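Local coordinates for protein beta-galacturonidase (Eisenbergiella tayi, PDB 6NCW) that probably hydrolyses beta-linked galacturonides as a family 2 glycoside hydrolase and binds galacturonate in its active site, at residues A[308-313]-A[328-333]; A[322-327]-A[366-371]. All blocks are in the same frame, centred on the assembly; numbering follows the deposited sequence.

Contact 1. Residues A[308-313]-A[328-333]; sequences IRTVHY and ILVWEE
Glu333 OE2 is gripped by two donors, Arg309 NH2 at 2.9 Å, met on the syn side in a salt bridge, and Trp331 NE1 at 2.8 Å, which comes on the anti side but about 30° out of the carboxylate plane, the oxygen also being tilted from the indole plane. The other oxygen, OE1, takes the N-H of His312 ND1 at 2.7 Å. Bonds on both oxygens thus restrain the carboxylate's rotation. With CG wedged between backbone N and carbonyl carbon (chi1 57°), the extended Glu333 chain carries its carboxylate to Arg309 and His312, the guanidinium plane turned 68° from it and the imidazole nearly coplanar. Arg309, itself extended, runs alongside the Trp331 indole, its CG over the five-membered ring in a CH-pi contact. Arginine suits this place because its chain packs on the indole while NH1 and NH2 go on to Glu465 and Asn377. His312, which binds galacturonate, here hydrogen-bonds through NE2 to a glycerol probably left from crystallisation. Backbone bonds such as Ile308 N to Leu329 O (2.8 Å) zip the strands in parallel. Strands 307-309 and 329-333 neighbour each other in the TIM barrel, joined through helix 317-326, against which Ile308 and Val330 pack; strand 370-374 flanks 329-333 on its other edge.

Contact 2. Residues A[322-327]-A[366-371]; sequences LCDEQG and NHPSIY
At the N-terminal end of the TIM-barrel strands, the last turn of helix 317-326 meets the type I beta turn His367 to Ile370 that leads into strand 370-374, and one carboxylate, that of Asp324, carries the contact. Its OD1 accepts from both the backbone and the side chain of Ser369: N at 2.9 Å, nearly in line with the C-O bond, and OG at 2.7 Å, the two donors reaching it from opposite faces of the carboxylate plane. Ser369 can offer both because OG sits between its own N and carbonyl carbon (chi1 61°). The second oxygen, OD2, takes the N-H of His367 ND1 on its syn side, somewhat tilted from the imidazole plane, at an unusually short 2.5 Å; ring and carboxylate planes are 31° apart. Proline suits the second position of the turn because its ring restrains phi near the -61° found there, and Pro368 CD packs 3.4 Å from Asp324 OD1. Cys323 CB meets Ser369 CB at 3.9 Å in van der Waals contact. Aspartate, short and two-pronged, thus hydrogen-bonds to His367 and Ser369 and packs against Pro368 between them. Three donors around this buried carboxylate probably stabilise the charged form of Asp324.

Strand 329-333 connects the two contacts: contact 1 uses its edge toward 307-309, and contact 2 supplies the neighbour on the other edge. Val330 N lies 2.8 Å from Ser369 O and Val330 O lies 3.0 Å from Tyr371 N, probable hydrogen bonds that continue the parallel sheet. Helix 317-326 follows strand 307-309 and returns to 329-333, so the chain segments of the contacts alternate. Their centres are about 11 Å apart, yet their roles differ. The polar cluster of contact 1 lies at the C-terminal end of the strands, by the galacturonate site, whereas contact 2 lies at their beginning, away from that site, and joins helix to strand.

Contact 1. Residues A[308-313]-A[328-333]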
# COMPACT_ATOMS: atom_id res chain seq x y z
N ILE A 308 16.66 17.11 19.46
CA ILE A 308 15.32 17.29 18.91
C ILE A 308 14.95 18.76 18.97
O ILE A 308 15.34 19.48 19.90
CB ILE A 308 14.28 16.43 19.67
CG1 ILE A 308 14.47 14.97 19.33
CG2 ILE A 308 12.86 16.88 19.35
CD1 ILE A 308 13.73 14.06 20.24
N ARG A 309 14.22 19.21 17.96
CA ARG A 309 13.70 20.56 17.86
C ARG A 309 12.17 20.46 17.89
O ARG A 309 11.58 19.73 17.08
CB ARG A 309 14.20 21.21 16.56
CG ARG A 309 13.54 22.52 16.24
CD ARG A 309 14.15 23.29 15.07
NE ARG A 309 13.27 24.45 14.88
CZ ARG A 309 12.64 24.76 13.76
NH1 ARG A 309 12.85 24.07 12.64
NH2 ARG A 309 11.81 25.81 13.75
N THR A 310 11.54 21.19 18.82
CA THR A 310 10.10 21.10 19.08
C THR A 310 9.30 21.96 18.08
O THR A 310 8.71 22.99 18.42
CB THR A 310 9.80 21.52 20.51
OG1 THR A 310 10.10 22.92 20.68
CG2 THR A 310 10.64 20.75 21.53
N VAL A 311 9.26 21.52 16.82
CA VAL A 311 8.44 22.23 15.83
C VAL A 311 6.95 22.05 16.14
O VAL A 311 6.49 20.92 16.37
CB VAL A 311 8.76 21.74 14.41
CG1 VAL A 311 10.20 22.12 14.04
CG2 VAL A 311 8.53 20.21 14.29
N HIS A 312 6.18 23.15 16.17
CA HIS A 312 6.64 24.55 16.32
C HIS A 312 5.93 25.13 17.55
O HIS A 312 5.14 26.08 17.45
CB HIS A 312 6.30 25.40 15.09
CG HIS A 312 6.98 24.94 13.83
ND1 HIS A 312 8.33 25.05 13.64
CD2 HIS A 312 6.48 24.37 12.71
CE1 HIS A 312 8.65 24.59 12.44
NE2 HIS A 312 7.54 24.17 11.85
N TYR A 313 6.18 24.55 18.71
CA TYR A 313 5.48 24.95 19.92
C TYR A 313 6.15 24.25 21.10
O TYR A 313 6.88 23.27 20.91
CB TYR A 313 3.98 24.58 19.85
CG TYR A 313 3.76 23.29 19.14
CD1 TYR A 313 4.16 22.09 19.70
CD2 TYR A 313 3.20 23.27 17.86
CE1 TYR A 313 4.00 20.91 19.04
CE2 TYR A 313 3.02 22.08 17.19
CZ TYR A 313 3.43 20.89 17.79
OH TYR A 313 3.27 19.69 17.13
N ILE A 328 19.37 13.96 25.64
CA ILE A 328 19.00 14.45 24.32
C ILE A 328 18.86 15.97 24.41
O ILE A 328 18.13 16.47 25.27
CB ILE A 328 17.69 13.78 23.84
CG1 ILE A 328 17.92 12.27 23.65
CG2 ILE A 328 17.20 14.42 22.54
CD1 ILE A 328 16.66 11.46 23.45
N LEU A 329 19.56 16.70 23.54
CA LEU A 329 19.50 18.15 23.55
C LEU A 329 18.24 18.65 22.86
O LEU A 329 17.80 18.10 21.84
CB LEU A 329 20.74 18.73 22.86
CG LEU A 329 22.06 18.34 23.55
CD1 LEU A 329 23.24 18.54 22.62
CD2 LEU A 329 22.22 19.13 24.84
N VAL A 330 17.65 19.71 23.41
CA VAL A 330 16.36 20.21 22.95
C VAL A 330 16.51 21.68 22.56
O VAL A 330 17.01 22.49 23.34
CB VAL A 330 15.26 20.02 24.01
CG1 VAL A 330 13.97 20.68 23.56
CG2 VAL A 330 15.02 18.54 24.25
N TRP A 331 16.09 21.99 21.35
CA TRP A 331 15.69 23.33 20.94
C TRP A 331 14.19 23.42 21.18
O TRP A 331 13.42 22.66 20.58
CB TRP A 331 16.05 23.54 19.47
CG TRP A 331 15.40 24.70 18.73
CD1 TRP A 331 14.07 25.02 18.69
CD2 TRP A 331 16.06 25.64 17.88
NE1 TRP A 331 13.86 26.12 17.89
CE2 TRP A 331 15.07 26.52 17.38
CE3 TRP A 331 17.39 25.82 17.47
CZ2 TRP A 331 15.37 27.57 16.51
CZ3 TRP A 331 17.68 26.88 16.61
CH2 TRP A 331 16.67 27.73 16.13
N GLU A 332 13.75 24.30 22.09
CA GLU A 332 12.33 24.53 22.29
C GLU A 332 11.98 25.93 21.81
O GLU A 332 12.73 26.88 22.05
CB GLU A 332 11.91 24.33 23.76
CG GLU A 332 10.41 24.45 23.96
CD GLU A 332 9.88 23.94 25.31
OE1 GLU A 332 9.10 22.96 25.32
OE2 GLU A 332 10.23 24.52 26.37
N GLU A 333 10.86 26.07 21.10
CA GLU A 333 10.46 27.37 20.58
C GLU A 333 9.02 27.71 20.98
O GLU A 333 8.24 26.82 21.35
CB GLU A 333 10.62 27.45 19.05
CG GLU A 333 9.85 26.39 18.23
CD GLU A 333 10.28 26.40 16.77
OE1 GLU A 333 9.45 26.07 15.88
OE2 GLU A 333 11.46 26.75 16.51

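Contact 2. Residues A[322-327]-A[366-371]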
# COMPACT_ATOMS: atom_id res chain seq x y z
N LEU A 322 11.91 13.01 29.63
CA LEU A 322 12.57 11.86 29.02
C LEU A 322 13.82 12.27 28.25
O LEU A 322 14.76 11.47 28.13
CB LEU A 322 11.59 11.11 28.12
CG LEU A 322 10.47 10.36 28.85
CD1 LEU A 322 9.28 10.09 27.91
CD2 LEU A 322 10.99 9.05 29.44
N CYS A 323 13.85 13.49 27.71
CA CYS A 323 15.07 13.97 27.07
C CYS A 323 16.15 14.27 28.11
O CYS A 323 17.33 13.93 27.89
CB CYS A 323 14.78 15.22 26.22
SG CYS A 323 13.70 14.96 24.75
N ASP A 324 15.78 14.90 29.23
CA ASP A 324 16.69 15.10 30.36
C ASP A 324 17.35 13.80 30.78
O ASP A 324 18.58 13.73 30.90
CB ASP A 324 15.93 15.69 31.56
CG ASP A 324 15.43 17.08 31.32
OD1 ASP A 324 15.94 17.76 30.40
OD2 ASP A 324 14.49 17.50 32.04
N GLU A 325 16.54 12.75 31.03
CA GLU A 325 17.05 11.46 31.49
C GLU A 325 17.92 10.75 30.46
O GLU A 325 18.75 9.92 30.86
CB GLU A 325 15.89 10.53 31.87
CG GLU A 325 15.16 11.01 33.11
CD GLU A 325 13.93 10.18 33.44
OE1 GLU A 325 12.99 10.76 34.01
OE2 GLU A 325 13.91 8.97 33.15
N GLN A 326 17.77 11.04 29.17
CA GLN A 326 18.52 10.31 28.15
C GLN A 326 19.60 11.15 27.49
O GLN A 326 20.30 10.65 26.60
CB GLN A 326 17.55 9.72 27.11
CG GLN A 326 16.70 8.59 27.72
CD GLN A 326 15.56 8.07 26.81
OE1 GLN A 326 15.68 7.03 26.18
NE2 GLN A 326 14.44 8.77 26.80
N GLY A 327 19.79 12.39 27.91
CA GLY A 327 20.88 13.19 27.38
C GLY A 327 20.63 13.73 26.00
O GLY A 327 21.57 13.92 25.23
N ASN A 366 14.03 24.67 34.22
CA ASN A 366 14.99 23.79 34.87
C ASN A 366 15.49 22.65 34.00
O ASN A 366 16.41 21.94 34.43
CB ASN A 366 14.38 23.19 36.15
CG ASN A 366 14.16 24.24 37.22
OD1 ASN A 366 15.00 25.11 37.42
ND2 ASN A 366 13.03 24.17 37.91
N HIS A 367 14.91 22.42 32.82
CA HIS A 367 15.24 21.23 32.03
C HIS A 367 16.65 21.34 31.48
O HIS A 367 16.90 22.20 30.63
CB HIS A 367 14.23 21.03 30.88
CG HIS A 367 12.90 20.52 31.34
ND1 HIS A 367 12.66 19.18 31.60
CD2 HIS A 367 11.74 21.16 31.62
CE1 HIS A 367 11.42 19.02 32.01
NE2 HIS A 367 10.84 20.21 32.03
N PRO A 368 17.60 20.52 31.93
CA PRO A 368 18.95 20.61 31.36
C PRO A 368 19.00 20.31 29.87
O PRO A 368 19.92 20.77 29.19
CB PRO A 368 19.73 19.57 32.17
CG PRO A 368 18.66 18.57 32.59
CD PRO A 368 17.47 19.43 32.91
N SER A 369 18.04 19.54 29.34
CA SER A 369 18.08 19.22 27.91
C SER A 369 17.91 20.46 27.05
O SER A 369 18.49 20.55 25.96
CB SER A 369 17.00 18.19 27.57
OG SER A 369 15.71 18.72 27.87
N ILE A 370 17.12 21.42 27.52
CA ILE A 370 16.85 22.62 26.73
C ILE A 370 18.12 23.46 26.71
O ILE A 370 18.52 23.99 27.75
CB ILE A 370 15.68 23.41 27.28
CG1 ILE A 370 14.38 22.59 27.22
CG2 ILE A 370 15.53 24.69 26.48
CD1 ILE A 370 13.27 23.21 28.05
N TYR A 371 18.76 23.59 25.55
CA TYR A 371 19.97 24.38 25.46
C TYR A 371 19.78 25.69 24.71
O TYR A 371 20.68 26.55 24.77
CB TYR A 371 21.10 23.56 24.81
CG TYR A 371 20.96 23.43 23.31
CD1 TYR A 371 20.09 22.48 22.75
CD2 TYR A 371 21.66 24.27 22.46
CE1 TYR A 371 19.97 22.37 21.39
CE2 TYR A 371 21.53 24.18 21.10
CZ TYR A 371 20.69 23.23 20.57
OH TYR A 371 20.57 23.17 19.22